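Local coordinates for protein dihydroorotase (Campylobacter jejuni subsp. jejuni, PDB 3PNU) that probably catalyses the reversible cyclisation of N-carbamoyl-L-aspartate to (S)-dihydroorotate in de novo pyrimidine synthesis, using two zinc ions per subunit, at residues Phe133-Lys139 / Lys175-Phe180; Pro61-Pro65 / Thr123-Asn127; Leu286-Glu291 / Leu353-Leu357; Leu211-Ile216 / Pro346-Gly350; Pro30-His34 / Thr310-Leu316. All coordinates share one frame; numbering follows the deposited sequence.

Contact 1. Residues Phe133-Lys139 / Lys175-Phe180; sequences FDIEYLK and KLAKHF
The first turn of helix 135-147, with Ile135 facing His179, passes the last turn of helix 170-179 at a signed angle of -62°, the axes of the two short segments 12.0 Å apart at closest approach. Ile135 bridges the two helices. Ile135 CG1 sits over the centre of the His179 imidazole, 3.9 Å from the ring centroid, a CH-pi contact. Ile135 CD1 carries on to Leu176 CD2 and to Phe180 CE2, the latter 4.0 Å away. The rotation of the His179 ring is probably restrained: His179 ND1 donates to Lys175 O at 3.0 Å, the oxygen lying in the ring plane, while His179 N reaches that carbonyl from the opposite face. Lys139 CA meets the edge of the Phe180 ring. Upstream, the extended Lys175 chain carries Lys175 NZ to Phe133 O at 2.6 Å, approaching from above the carbonyl plane. A water accepts a weak bond from Lys139 NZ and donates to His179 O. Asp134 OD1 caps helix 135-147 through Tyr137 N. These two peripheral helices of the TIM barrel therefore share an apolar seam bordered by lysines, and the ammonium group of Lys175 probably polarises the Phe133 carbonyl.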
# COMPACT_ATOMS: atom_id res chain seq x y z
N PHE A 133 5.76 12.41 24.20
CA PHE A 133 6.78 11.58 24.80
C PHE A 133 7.75 12.42 25.61
O PHE A 133 8.92 12.12 25.73
CB PHE A 133 7.48 10.71 23.74
CG PHE A 133 6.57 9.68 23.12
CD1 PHE A 133 6.42 8.43 23.70
CD2 PHE A 133 5.85 9.98 21.98
CE1 PHE A 133 5.57 7.49 23.14
CE2 PHE A 133 5.00 9.03 21.41
CZ PHE A 133 4.86 7.78 22.00
N ASP A 134 7.22 13.51 26.17
CA ASP A 134 7.97 14.39 27.03
C ASP A 134 8.40 13.57 28.24
O ASP A 134 7.56 12.89 28.85
CB ASP A 134 7.06 15.55 27.46
CG ASP A 134 7.72 16.46 28.49
OD1 ASP A 134 7.16 16.58 29.61
OD2 ASP A 134 8.80 17.01 28.19
N ILE A 135 9.68 13.61 28.59
CA ILE A 135 10.18 12.80 29.70
C ILE A 135 9.54 13.07 31.07
O ILE A 135 9.21 12.10 31.77
CB ILE A 135 11.70 12.87 29.82
CG1 ILE A 135 12.34 12.13 28.64
CG2 ILE A 135 12.16 12.22 31.12
CD1 ILE A 135 11.90 10.68 28.53
N GLU A 136 9.33 14.33 31.46
CA GLU A 136 8.72 14.60 32.77
C GLU A 136 7.25 14.21 32.82
O GLU A 136 6.77 13.71 33.83
CB GLU A 136 8.94 16.06 33.21
CG GLU A 136 10.43 16.33 33.52
CD GLU A 136 11.00 15.44 34.66
OE1 GLU A 136 10.32 15.28 35.70
OE2 GLU A 136 12.14 14.92 34.51
N TYR A 137 6.55 14.44 31.73
CA TYR A 137 5.15 14.07 31.64
C TYR A 137 4.95 12.55 31.92
O TYR A 137 4.03 12.16 32.61
CB TYR A 137 4.67 14.45 30.25
CG TYR A 137 3.26 14.08 29.92
CD1 TYR A 137 2.19 14.82 30.40
CD2 TYR A 137 3.00 13.00 29.07
CE1 TYR A 137 0.88 14.49 30.07
CE2 TYR A 137 1.70 12.66 28.73
CZ TYR A 137 0.64 13.41 29.23
OH TYR A 137 -0.66 13.08 28.90
N LEU A 138 5.84 11.72 31.39
CA LEU A 138 5.75 10.27 31.58
C LEU A 138 6.54 9.75 32.78
O LEU A 138 6.34 8.63 33.20
CB LEU A 138 6.27 9.56 30.33
CG LEU A 138 5.52 9.81 29.02
CD1 LEU A 138 6.34 9.29 27.85
CD2 LEU A 138 4.12 9.19 29.05
N LYS A 139 7.44 10.55 33.34
CA LYS A 139 8.31 10.04 34.40
C LYS A 139 7.67 9.33 35.60
O LYS A 139 8.03 8.20 35.92
CB LYS A 139 9.30 11.11 34.87
CG LYS A 139 10.23 10.62 35.99
CD LYS A 139 11.47 11.50 36.18
CE LYS A 139 12.48 11.30 35.05
NZ LYS A 139 13.71 12.14 35.22
N LYS A 175 15.31 6.84 23.64
CA LYS A 175 15.34 7.76 24.76
C LYS A 175 14.63 7.16 25.98
O LYS A 175 15.07 7.34 27.12
CB LYS A 175 14.80 9.15 24.41
CG LYS A 175 13.31 9.32 24.42
CD LYS A 175 12.96 10.82 24.30
CE LYS A 175 11.46 11.03 24.39
NZ LYS A 175 11.06 12.45 24.25
N LEU A 176 13.53 6.44 25.76
CA LEU A 176 12.86 5.80 26.86
C LEU A 176 13.77 4.78 27.51
O LEU A 176 13.75 4.61 28.72
CB LEU A 176 11.59 5.12 26.39
CG LEU A 176 10.49 6.05 25.91
CD1 LEU A 176 9.28 5.26 25.48
CD2 LEU A 176 10.11 7.04 27.00
N ALA A 177 14.59 4.09 26.71
CA ALA A 177 15.49 3.07 27.26
C ALA A 177 16.59 3.70 28.11
O ALA A 177 16.94 3.17 29.17
CB ALA A 177 16.11 2.27 26.18
N LYS A 178 17.14 4.81 27.64
CA LYS A 178 18.21 5.49 28.35
C LYS A 178 17.71 6.16 29.63
O LYS A 178 18.38 6.11 30.65
CB LYS A 178 18.89 6.51 27.43
CG LYS A 178 19.58 5.85 26.25
CD LYS A 178 20.48 6.80 25.46
CE LYS A 178 19.73 7.87 24.72
NZ LYS A 178 20.69 8.72 23.95
N HIS A 179 16.53 6.77 29.56
CA HIS A 179 15.95 7.45 30.69
C HIS A 179 15.31 6.50 31.69
O HIS A 179 15.16 6.86 32.84
CB HIS A 179 14.89 8.46 30.25
CG HIS A 179 15.45 9.76 29.76
ND1 HIS A 179 15.76 10.00 28.44
CD2 HIS A 179 15.73 10.91 30.42
CE1 HIS A 179 16.21 11.24 28.31
NE2 HIS A 179 16.21 11.81 29.50
N PHE A 180 14.94 5.29 31.27
CA PHE A 180 14.29 4.35 32.19
C PHE A 180 14.96 2.99 32.02
O PHE A 180 14.33 2.05 31.56
CB PHE A 180 12.80 4.29 31.90
CG PHE A 180 12.11 5.63 32.03
CD1 PHE A 180 11.73 6.11 33.28
CD2 PHE A 180 11.84 6.40 30.92
CE1 PHE A 180 11.11 7.34 33.40
CE2 PHE A 180 11.21 7.61 31.04
CZ PHE A 180 10.85 8.09 32.28
O HOH W 1 15.36 9.64 33.75

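Contact 2. Residues Pro61-Pro65 / Thr123-Asn127; sequences PNLIP and TTNSN
Two hydrogen bonds from side-chain amides to backbone carbonyls run in opposite directions, joining Asn62 to Thr124 and Asn125. Asn125 ND2 donates to Asn62 O at 3.0 Å, nearly straight at 167°; the other way, Asn62 ND2 donates to Thr124 O, also at 3.0 Å. Each acceptor lies close to the plane of the donating amide, so both N-H groups are well aimed. At the carbonyls the approach differs: Asn125 ND2 stands well above the plane of the Asn62 carbonyl, whereas Asn62 ND2 is tilted less steeply from that of Thr124. The Asn62 side chain is placed by a chi1 of 63°, which sets CG between the backbone N and the carbonyl carbon and turns the amide toward 123-127.

Van der Waals contact involves few atoms. The aliphatic end of Ile64 lies against the Asn125 amide, the two side chains crossing at about a right angle, with Ile64 CG1 3.5 Å from Asn125 ND2 and Ile64 CD1 3.5 Å from Asn125 OD1. Asn62 CB is 4.1 Å from Asn125 CB.

Bonds inside each loop shape the partners. Leu63 N reaches Pro61 O at 2.7 Å and closes an inverse gamma turn centred on Asn62, while Ser126 OG donates to Thr123 O. The other end of the Asn62 amide, OD1, takes a weak bond from His36 ND1; His36 is a zinc ligand. Both segments are loops of the TIM barrel at the mouth of the amidohydrolase active site, where Asn62 is predicted to bind substrate, and Asn125 and Thr124 probably help to position the Asn62 side chain.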
# COMPACT_ATOMS: atom_id res chain seq x y z
N PRO A 61 -5.62 -4.19 25.18
CA PRO A 61 -6.75 -3.50 25.74
C PRO A 61 -7.41 -2.46 24.85
O PRO A 61 -8.14 -1.60 25.37
CB PRO A 61 -6.10 -2.76 26.91
CG PRO A 61 -4.74 -2.35 26.36
CD PRO A 61 -4.42 -3.34 25.25
N ASN A 62 -7.16 -2.51 23.54
CA ASN A 62 -7.73 -1.49 22.64
C ASN A 62 -9.21 -1.71 22.36
O ASN A 62 -9.62 -1.98 21.23
CB ASN A 62 -6.91 -1.37 21.33
CG ASN A 62 -6.93 -2.64 20.52
OD1 ASN A 62 -7.02 -3.73 21.07
ND2 ASN A 62 -6.85 -2.50 19.20
N LEU A 63 -10.01 -1.62 23.42
CA LEU A 63 -11.45 -1.76 23.33
C LEU A 63 -12.07 -0.36 23.30
O LEU A 63 -11.37 0.63 23.55
CB LEU A 63 -12.02 -2.53 24.53
CG LEU A 63 -11.62 -3.99 24.71
CD1 LEU A 63 -12.22 -4.52 26.00
CD2 LEU A 63 -12.06 -4.83 23.51
N ILE A 64 -13.37 -0.30 23.03
CA ILE A 64 -14.10 0.95 22.98
C ILE A 64 -15.12 0.94 24.11
O ILE A 64 -16.12 0.23 24.04
CB ILE A 64 -14.86 1.10 21.67
CG1 ILE A 64 -13.96 0.77 20.48
CG2 ILE A 64 -15.45 2.51 21.57
CD1 ILE A 64 -14.70 0.67 19.17
N PRO A 65 -14.85 1.68 25.19
CA PRO A 65 -13.67 2.50 25.43
C PRO A 65 -12.50 1.63 25.87
O PRO A 65 -12.70 0.46 26.22
CB PRO A 65 -14.11 3.43 26.56
CG PRO A 65 -15.12 2.64 27.33
CD PRO A 65 -15.72 1.61 26.37
N THR A 123 -3.33 3.58 15.28
CA THR A 123 -3.91 2.28 14.90
C THR A 123 -5.41 2.17 15.32
O THR A 123 -6.05 3.19 15.64
CB THR A 123 -3.03 1.09 15.46
OG1 THR A 123 -3.38 -0.14 14.83
CG2 THR A 123 -3.13 0.97 16.98
N THR A 124 -5.95 0.95 15.28
CA THR A 124 -7.37 0.68 15.63
C THR A 124 -7.66 0.94 17.12
O THR A 124 -7.16 0.22 18.00
CB THR A 124 -7.77 -0.79 15.27
OG1 THR A 124 -7.60 -1.01 13.87
CG2 THR A 124 -9.23 -1.08 15.65
N ASN A 125 -8.49 1.96 17.40
CA ASN A 125 -8.88 2.36 18.77
C ASN A 125 -7.70 2.90 19.58
O ASN A 125 -7.23 2.27 20.52
CB ASN A 125 -9.57 1.20 19.51
CG ASN A 125 -10.79 0.69 18.78
OD1 ASN A 125 -11.44 1.42 18.02
ND2 ASN A 125 -11.12 -0.58 19.01
N SER A 126 -7.26 4.09 19.20
CA SER A 126 -6.12 4.74 19.84
C SER A 126 -6.31 6.25 20.03
O SER A 126 -5.36 6.96 20.39
CB SER A 126 -4.87 4.50 18.97
OG SER A 126 -5.09 4.94 17.63
N ASN A 127 -7.54 6.74 19.82
CA ASN A 127 -7.83 8.18 19.91
C ASN A 127 -7.50 8.75 21.29
O ASN A 127 -7.16 9.93 21.41
CB ASN A 127 -9.28 8.49 19.51
CG ASN A 127 -9.63 7.92 18.14
OD1 ASN A 127 -9.39 6.75 17.85
ND2 ASN A 127 -10.22 8.76 17.29

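Contact 3. Residues Leu286-Glu291 / Leu353-Leu357; sequences LPVLAE and LKFQL
Glu291, on helix 285-296, leans across Phe355 and Lys354 of strand 352-357. Glu291 CB lies 4.0 Å from Phe355 CD2. CG stands anti to the backbone N (chi1 174°), and the chain then bends at chi2, which brings the carboxylate against Lys354 and the edge of Phe355. Glu291 CD lies 3.8 Å from Lys354 CD, and Glu291 OE2 comes closer to the same methylene, at 3.3 Å. Glu291 OE2 also meets the Phe355 ring at its edge, 3.4 Å from Phe355 CE2, and forms a salt bridge with Lys354 NZ at 3.6 Å. OE1 is taken by Gln295 NE2, one turn further along the same helix. The strand belongs to the small antiparallel sheet, together with 25-28, 323-327 and 331-332, that flanks the TIM barrel, so the helix packs against that sheet here. Ala290 CB lies over one face of the Phe355 ring, offset toward its rim. One turn earlier, Pro287 CB presses on Phe355 O at 3.2 Å, and a water donates to Pro287 O while accepting from Phe355 N. Val288 CG2 meets Leu353 CD2 at 3.8 Å, and Leu286 CD1 touches Leu357 CD2 at the far end of the seam.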
# COMPACT_ATOMS: atom_id res chain seq x y z
N LEU A 286 0.22 -22.07 14.55
CA LEU A 286 1.07 -23.21 14.84
C LEU A 286 1.49 -23.99 13.62
O LEU A 286 2.69 -24.22 13.40
CB LEU A 286 0.43 -24.14 15.89
CG LEU A 286 0.32 -23.49 17.27
CD1 LEU A 286 -0.34 -24.47 18.23
CD2 LEU A 286 1.71 -23.07 17.75
N PRO A 287 0.52 -24.40 12.80
CA PRO A 287 0.95 -25.18 11.64
C PRO A 287 1.84 -24.36 10.68
O PRO A 287 2.89 -24.86 10.22
CB PRO A 287 -0.37 -25.64 10.99
CG PRO A 287 -1.47 -24.83 11.65
CD PRO A 287 -0.95 -24.35 12.96
N VAL A 288 1.46 -23.11 10.42
CA VAL A 288 2.26 -22.27 9.53
C VAL A 288 3.66 -22.12 10.12
O VAL A 288 4.65 -22.32 9.41
CB VAL A 288 1.61 -20.89 9.24
CG1 VAL A 288 2.47 -20.12 8.21
CG2 VAL A 288 0.16 -21.06 8.73
N LEU A 289 3.76 -21.81 11.42
CA LEU A 289 5.07 -21.70 12.08
C LEU A 289 5.85 -23.01 12.02
O LEU A 289 7.08 -23.02 11.81
CB LEU A 289 4.95 -21.27 13.55
CG LEU A 289 4.73 -19.78 13.86
CD1 LEU A 289 4.53 -19.57 15.35
CD2 LEU A 289 5.88 -18.93 13.36
N ALA A 290 5.15 -24.11 12.22
CA ALA A 290 5.78 -25.43 12.16
C ALA A 290 6.47 -25.61 10.79
O ALA A 290 7.65 -25.94 10.73
CB ALA A 290 4.74 -26.52 12.41
N GLU A 291 5.75 -25.36 9.71
CA GLU A 291 6.34 -25.51 8.36
C GLU A 291 7.57 -24.59 8.19
O GLU A 291 8.64 -25.05 7.75
CB GLU A 291 5.26 -25.29 7.27
CG GLU A 291 5.73 -25.27 5.78
CD GLU A 291 6.52 -26.51 5.31
OE1 GLU A 291 7.02 -26.50 4.16
OE2 GLU A 291 6.65 -27.49 6.07
N LEU A 353 -2.50 -26.17 4.13
CA LEU A 353 -1.38 -26.24 5.06
C LEU A 353 -0.87 -27.66 5.20
O LEU A 353 -1.65 -28.60 5.37
CB LEU A 353 -1.82 -25.70 6.42
CG LEU A 353 -2.37 -24.26 6.40
CD1 LEU A 353 -3.03 -23.88 7.71
CD2 LEU A 353 -1.25 -23.27 6.04
N LYS A 354 0.44 -27.80 5.15
CA LYS A 354 1.12 -29.09 5.26
C LYS A 354 1.07 -29.71 6.68
O LYS A 354 1.29 -30.92 6.83
CB LYS A 354 2.57 -28.92 4.81
CG LYS A 354 3.46 -30.16 4.97
CD LYS A 354 4.90 -29.87 4.58
CE LYS A 354 5.79 -31.05 4.90
NZ LYS A 354 7.23 -30.72 4.69
N PHE A 355 0.81 -28.91 7.71
CA PHE A 355 0.75 -29.40 9.10
C PHE A 355 -0.59 -29.17 9.75
O PHE A 355 -1.34 -28.24 9.39
CB PHE A 355 1.82 -28.76 9.97
CG PHE A 355 3.19 -29.31 9.76
CD1 PHE A 355 3.62 -30.39 10.49
CD2 PHE A 355 4.04 -28.75 8.83
CE1 PHE A 355 4.88 -30.91 10.29
CE2 PHE A 355 5.30 -29.26 8.64
CZ PHE A 355 5.72 -30.34 9.36
N GLN A 356 -0.89 -30.01 10.74
CA GLN A 356 -2.14 -29.92 11.47
C GLN A 356 -1.96 -30.30 12.94
O GLN A 356 -1.01 -30.99 13.31
CB GLN A 356 -3.21 -30.80 10.81
CG GLN A 356 -4.62 -30.64 11.39
CD GLN A 356 -5.68 -31.41 10.62
OE1 GLN A 356 -5.37 -32.25 9.77
NE2 GLN A 356 -6.95 -31.13 10.92
N LEU A 357 -2.89 -29.83 13.75
CA LEU A 357 -2.92 -30.08 15.17
C LEU A 357 -4.03 -31.10 15.44
O LEU A 357 -5.08 -31.04 14.81
CB LEU A 357 -3.25 -28.77 15.88
CG LEU A 357 -3.32 -28.76 17.40
CD1 LEU A 357 -1.98 -29.15 17.98
CD2 LEU A 357 -3.72 -27.39 17.91
O HOH W 2 2.04 -26.22 7.43

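Contact 4. Residues Leu211-Ile216 / Pro346-Gly350; sequences LHHLII and PYMAG
The Tyr347 ring points its hydroxyl end at the loop 211-216, with His212 CB and Leu211 CD2 both approaching it obliquely; Leu211 CD2 comes within 4.4 Å of Tyr347 CE2. A second flat group is the His213 imidazole, which carries His212 CD2 over one face, 3.8 Å above the plane and offset toward the rim. The loop follows strand 205-209 of the TIM barrel, and Tyr347 and Met348 are the two central residues of a type II beta turn running from Pro346 to Ala349, with Met348 at positive phi. Tyr347 has CG anti to its N (chi1 176°), which extends the ring away from the turn, toward the loop. There Tyr347 OH sits among carbons: Ile215 CD1 at 3.8 Å, Ile215 CG2, Ile216 CG2 and His212 CB. Met348 CE also touches Ile215 CD1, at 4.2 Å. Across the loop, Leu211 and Ile215 also pack on Leu292 of helix 285-296, so one small apolar cluster joins loop, turn and helix. Residues 211-214 have helical backbone angles, and His213 is pinned by Thr210 OG1 at ND1 and by Pro234 O at NE2. The side chain of His212 lies about 5 Å from that of Asp261, a zinc ligand. His212 O accepts two bonds, from Ile215 N at 2.8 Å and from Ile216 N at 2.9 Å.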
# COMPACT_ATOMS: atom_id res chain seq x y z
N LEU A 211 3.42 -13.56 12.79
CA LEU A 211 3.59 -14.59 11.82
C LEU A 211 3.71 -13.98 10.44
O LEU A 211 4.66 -14.26 9.72
CB LEU A 211 2.41 -15.55 11.88
CG LEU A 211 2.40 -16.64 10.80
CD1 LEU A 211 3.73 -17.32 10.73
CD2 LEU A 211 1.24 -17.61 11.08
N HIS A 212 2.76 -13.12 10.08
CA HIS A 212 2.76 -12.55 8.72
C HIS A 212 4.03 -11.79 8.35
O HIS A 212 4.54 -11.95 7.25
CB HIS A 212 1.46 -11.78 8.42
CG HIS A 212 1.04 -10.80 9.47
ND1 HIS A 212 0.53 -11.18 10.69
CD2 HIS A 212 0.99 -9.44 9.45
CE1 HIS A 212 0.22 -10.10 11.39
NE2 HIS A 212 0.50 -9.03 10.66
N HIS A 213 4.59 -11.02 9.28
CA HIS A 213 5.80 -10.26 8.99
C HIS A 213 7.02 -11.12 8.72
O HIS A 213 8.05 -10.59 8.21
CB HIS A 213 6.08 -9.25 10.08
CG HIS A 213 5.11 -8.11 10.09
ND1 HIS A 213 4.20 -7.93 11.11
CD2 HIS A 213 4.89 -7.12 9.20
CE1 HIS A 213 3.47 -6.85 10.84
NE2 HIS A 213 3.87 -6.35 9.69
N LEU A 214 6.95 -12.41 9.06
CA LEU A 214 8.05 -13.31 8.75
C LEU A 214 7.93 -13.79 7.31
O LEU A 214 8.87 -14.33 6.74
CB LEU A 214 8.03 -14.55 9.64
CG LEU A 214 8.44 -14.36 11.09
CD1 LEU A 214 8.08 -15.62 11.90
CD2 LEU A 214 9.92 -13.99 11.18
N ILE A 215 6.74 -13.58 6.73
CA ILE A 215 6.41 -14.09 5.42
C ILE A 215 6.25 -13.05 4.30
O ILE A 215 6.86 -13.20 3.24
CB ILE A 215 5.10 -14.91 5.53
CG1 ILE A 215 5.30 -16.08 6.51
CG2 ILE A 215 4.67 -15.43 4.17
CD1 ILE A 215 4.02 -16.89 6.83
N ILE A 216 5.47 -11.99 4.54
CA ILE A 216 5.17 -11.01 3.49
C ILE A 216 6.04 -9.73 3.48
O ILE A 216 6.70 -9.41 4.47
CB ILE A 216 3.68 -10.57 3.57
CG1 ILE A 216 3.44 -9.63 4.74
CG2 ILE A 216 2.77 -11.80 3.65
CD1 ILE A 216 2.05 -9.10 4.82
N PRO A 346 -10.22 -15.55 7.79
CA PRO A 346 -8.94 -15.87 8.39
C PRO A 346 -7.80 -15.69 7.44
O PRO A 346 -8.01 -15.60 6.24
CB PRO A 346 -9.08 -17.35 8.70
CG PRO A 346 -9.87 -17.86 7.56
CD PRO A 346 -10.87 -16.75 7.23
N TYR A 347 -6.59 -15.65 8.00
CA TYR A 347 -5.35 -15.53 7.26
C TYR A 347 -5.14 -16.86 6.57
O TYR A 347 -5.61 -17.89 7.06
CB TYR A 347 -4.19 -15.23 8.23
CG TYR A 347 -2.81 -15.18 7.59
CD1 TYR A 347 -2.50 -14.23 6.63
CD2 TYR A 347 -1.81 -16.05 7.97
CE1 TYR A 347 -1.24 -14.18 6.04
CE2 TYR A 347 -0.53 -15.99 7.39
CZ TYR A 347 -0.27 -15.04 6.43
OH TYR A 347 0.96 -14.95 5.82
N MET A 348 -4.46 -16.85 5.43
CA MET A 348 -4.23 -18.08 4.68
C MET A 348 -5.57 -18.74 4.26
O MET A 348 -5.60 -19.90 3.87
CB MET A 348 -3.40 -19.04 5.53
CG MET A 348 -1.94 -18.67 5.70
SD MET A 348 -0.91 -19.24 4.34
CE MET A 348 0.72 -18.62 4.80
N ALA A 349 -6.67 -17.99 4.35
CA ALA A 349 -7.99 -18.50 3.97
C ALA A 349 -7.91 -19.31 2.67
O ALA A 349 -7.17 -18.94 1.75
CB ALA A 349 -8.97 -17.35 3.80
N GLY A 350 -8.63 -20.42 2.61
CA GLY A 350 -8.63 -21.30 1.42
C GLY A 350 -7.31 -21.96 1.05
O GLY A 350 -7.22 -22.65 0.03

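Contact 5. Residues Pro30-His34 / Thr310-Leu316; sequences PLDMH and TCKIYDL. With ZN (zinc ion), chain D.
Leu31, on the first strand of the TIM barrel, points into helix 299-314 and spreads Leu31 CD1 over three residues: Thr310 CG2 at 3.8 Å, Cys311 SG at 3.9 Å and Leu316 CD1 at 4.0 Å. Asp32 turns the other way; Asp32 OD1 accepts from His34 N at 3.1 Å in an Asx turn, met from above the carboxylate plane, and its OD2 is bonded by Ser260 OG. Met33 comes back toward the helix. Its chain is bent at both chi2 and chi3 (-59° and -70°), which folds Met33 CE onto Thr310 CG2 at 3.4 Å; the two side chains meet tip to tip, while Met33 CE also reaches Tyr314 CE1 at 4.1 Å as the chains slide past each other in opposite directions. His34 then leaves the helix behind and binds zinc through His34 NE2 at 2.1 Å, alongside His36, Asp261, the carboxylated Lys116 and a water. Its ND1 is bonded to Glu188 OE1, a second-shell contact that probably fixes the rotation of the imidazole. Leu31 and Met33 thus pack on the helix, Asp32 between them points away, and His34 delivers a metal ligand to the active site. Strand 31-35 lies beside strand 56-59, Met33 also bonds through its backbone to Phe258 at the end of strand 256-258, and Met257 of that strand packs on Thr310, Ile313 and Tyr314 of helix 299-314.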
# COMPACT_ATOMS: atom_id res chain seq x y z
N PRO A 30 2.93 -23.08 24.35
CA PRO A 30 3.02 -21.96 23.42
C PRO A 30 2.36 -20.71 23.97
O PRO A 30 1.28 -20.76 24.56
CB PRO A 30 2.25 -22.44 22.18
CG PRO A 30 1.42 -23.59 22.66
CD PRO A 30 2.19 -24.21 23.78
N LEU A 31 3.02 -19.59 23.76
CA LEU A 31 2.50 -18.33 24.22
C LEU A 31 2.30 -17.39 23.05
O LEU A 31 3.14 -17.31 22.17
CB LEU A 31 3.49 -17.75 25.22
CG LEU A 31 3.60 -18.56 26.51
CD1 LEU A 31 4.86 -18.21 27.32
CD2 LEU A 31 2.34 -18.35 27.33
N ASP A 32 1.16 -16.70 23.03
CA ASP A 32 0.92 -15.68 22.02
C ASP A 32 1.03 -14.38 22.78
O ASP A 32 0.10 -13.99 23.50
CB ASP A 32 -0.44 -15.81 21.33
CG ASP A 32 -0.66 -14.69 20.27
OD1 ASP A 32 0.12 -13.71 20.24
OD2 ASP A 32 -1.61 -14.78 19.46
N MET A 33 2.16 -13.69 22.63
CA MET A 33 2.40 -12.44 23.41
C MET A 33 1.80 -11.15 22.85
O MET A 33 2.12 -10.06 23.35
CB MET A 33 3.90 -12.27 23.68
CG MET A 33 4.52 -13.51 24.37
SD MET A 33 3.76 -13.92 25.97
CE MET A 33 4.31 -12.58 27.02
N HIS A 34 0.92 -11.25 21.86
CA HIS A 34 0.26 -10.07 21.31
C HIS A 34 -1.03 -10.50 20.62
O HIS A 34 -0.99 -10.90 19.47
CB HIS A 34 1.19 -9.34 20.32
CG HIS A 34 0.68 -8.00 19.88
ND1 HIS A 34 1.36 -6.83 20.13
CD2 HIS A 34 -0.45 -7.65 19.22
CE1 HIS A 34 0.67 -5.81 19.63
NE2 HIS A 34 -0.43 -6.29 19.07
N THR A 310 9.98 -16.07 26.27
CA THR A 310 9.07 -15.35 27.11
C THR A 310 9.20 -15.88 28.53
O THR A 310 9.33 -15.10 29.46
CB THR A 310 7.63 -15.55 26.67
OG1 THR A 310 7.44 -14.98 25.37
CG2 THR A 310 6.68 -14.91 27.65
N CYS A 311 9.18 -17.19 28.70
CA CYS A 311 9.28 -17.78 30.05
C CYS A 311 10.52 -17.32 30.80
O CYS A 311 10.44 -17.00 31.97
CB CYS A 311 9.20 -19.32 30.02
SG CYS A 311 7.52 -19.91 29.64
N LYS A 312 11.65 -17.25 30.11
CA LYS A 312 12.89 -16.81 30.74
C LYS A 312 12.89 -15.32 31.08
O LYS A 312 13.31 -14.92 32.16
CB LYS A 312 14.09 -17.15 29.85
CG LYS A 312 15.40 -16.74 30.49
CD LYS A 312 16.59 -17.26 29.72
CE LYS A 312 17.88 -16.89 30.45
NZ LYS A 312 19.04 -17.55 29.80
N ILE A 313 12.38 -14.50 30.16
CA ILE A 313 12.30 -13.05 30.34
C ILE A 313 11.46 -12.63 31.53
O ILE A 313 11.83 -11.71 32.27
CB ILE A 313 11.73 -12.39 29.08
CG1 ILE A 313 12.77 -12.46 27.96
CG2 ILE A 313 11.32 -10.93 29.37
CD1 ILE A 313 12.25 -12.05 26.60
N TYR A 314 10.33 -13.30 31.73
CA TYR A 314 9.42 -12.96 32.82
C TYR A 314 9.40 -13.93 34.01
O TYR A 314 8.80 -13.61 35.02
CB TYR A 314 7.97 -12.81 32.29
CG TYR A 314 7.79 -11.72 31.26
CD1 TYR A 314 7.72 -12.04 29.91
CD2 TYR A 314 7.71 -10.38 31.63
CE1 TYR A 314 7.56 -11.06 28.96
CE2 TYR A 314 7.56 -9.39 30.68
CZ TYR A 314 7.48 -9.74 29.34
OH TYR A 314 7.32 -8.78 28.36
N ASP A 315 10.06 -15.08 33.90
CA ASP A 315 10.08 -16.11 34.97
C ASP A 315 8.72 -16.68 35.16
O ASP A 315 8.15 -16.60 36.25
CB ASP A 315 10.56 -15.57 36.31
CG ASP A 315 12.04 -15.72 36.52
OD1 ASP A 315 12.62 -16.69 35.98
OD2 ASP A 315 12.61 -14.88 37.24
N LEU A 316 8.17 -17.24 34.10
CA LEU A 316 6.86 -17.82 34.18
C LEU A 316 6.98 -19.28 34.59
O LEU A 316 8.00 -19.93 34.37
CB LEU A 316 6.16 -17.73 32.83
CG LEU A 316 6.06 -16.34 32.21
CD1 LEU A 316 5.39 -16.49 30.87
CD2 LEU A 316 5.32 -15.37 33.10
ZN ZN D . -1.94 -5.11 18.17
O HOH W 3 -1.02 -3.99 16.25

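How the contacts relate
From the N terminus, 30-34 opens contact 5, whose loop closes only at 310-316 and spans most of the barrel. Nested within it, and in series, contact 2 joins 61-65 to 123-127 and contact 1 joins 133-139 to 175-180, tying active-site loops and then two peripheral helices. Contact 4 starts at 211-216 and contact 3 at 286-291; both run past the close of contact 5, so each crosses it, and they cross each other, ending at 346-350 and 353-357. They also touch in space: Val288 CG1 meets Ile215 CD1 at 3.8 Å. Together they fasten the C-terminal chain to the barrel, while contact 1 lies on the opposite side of the chain's centre.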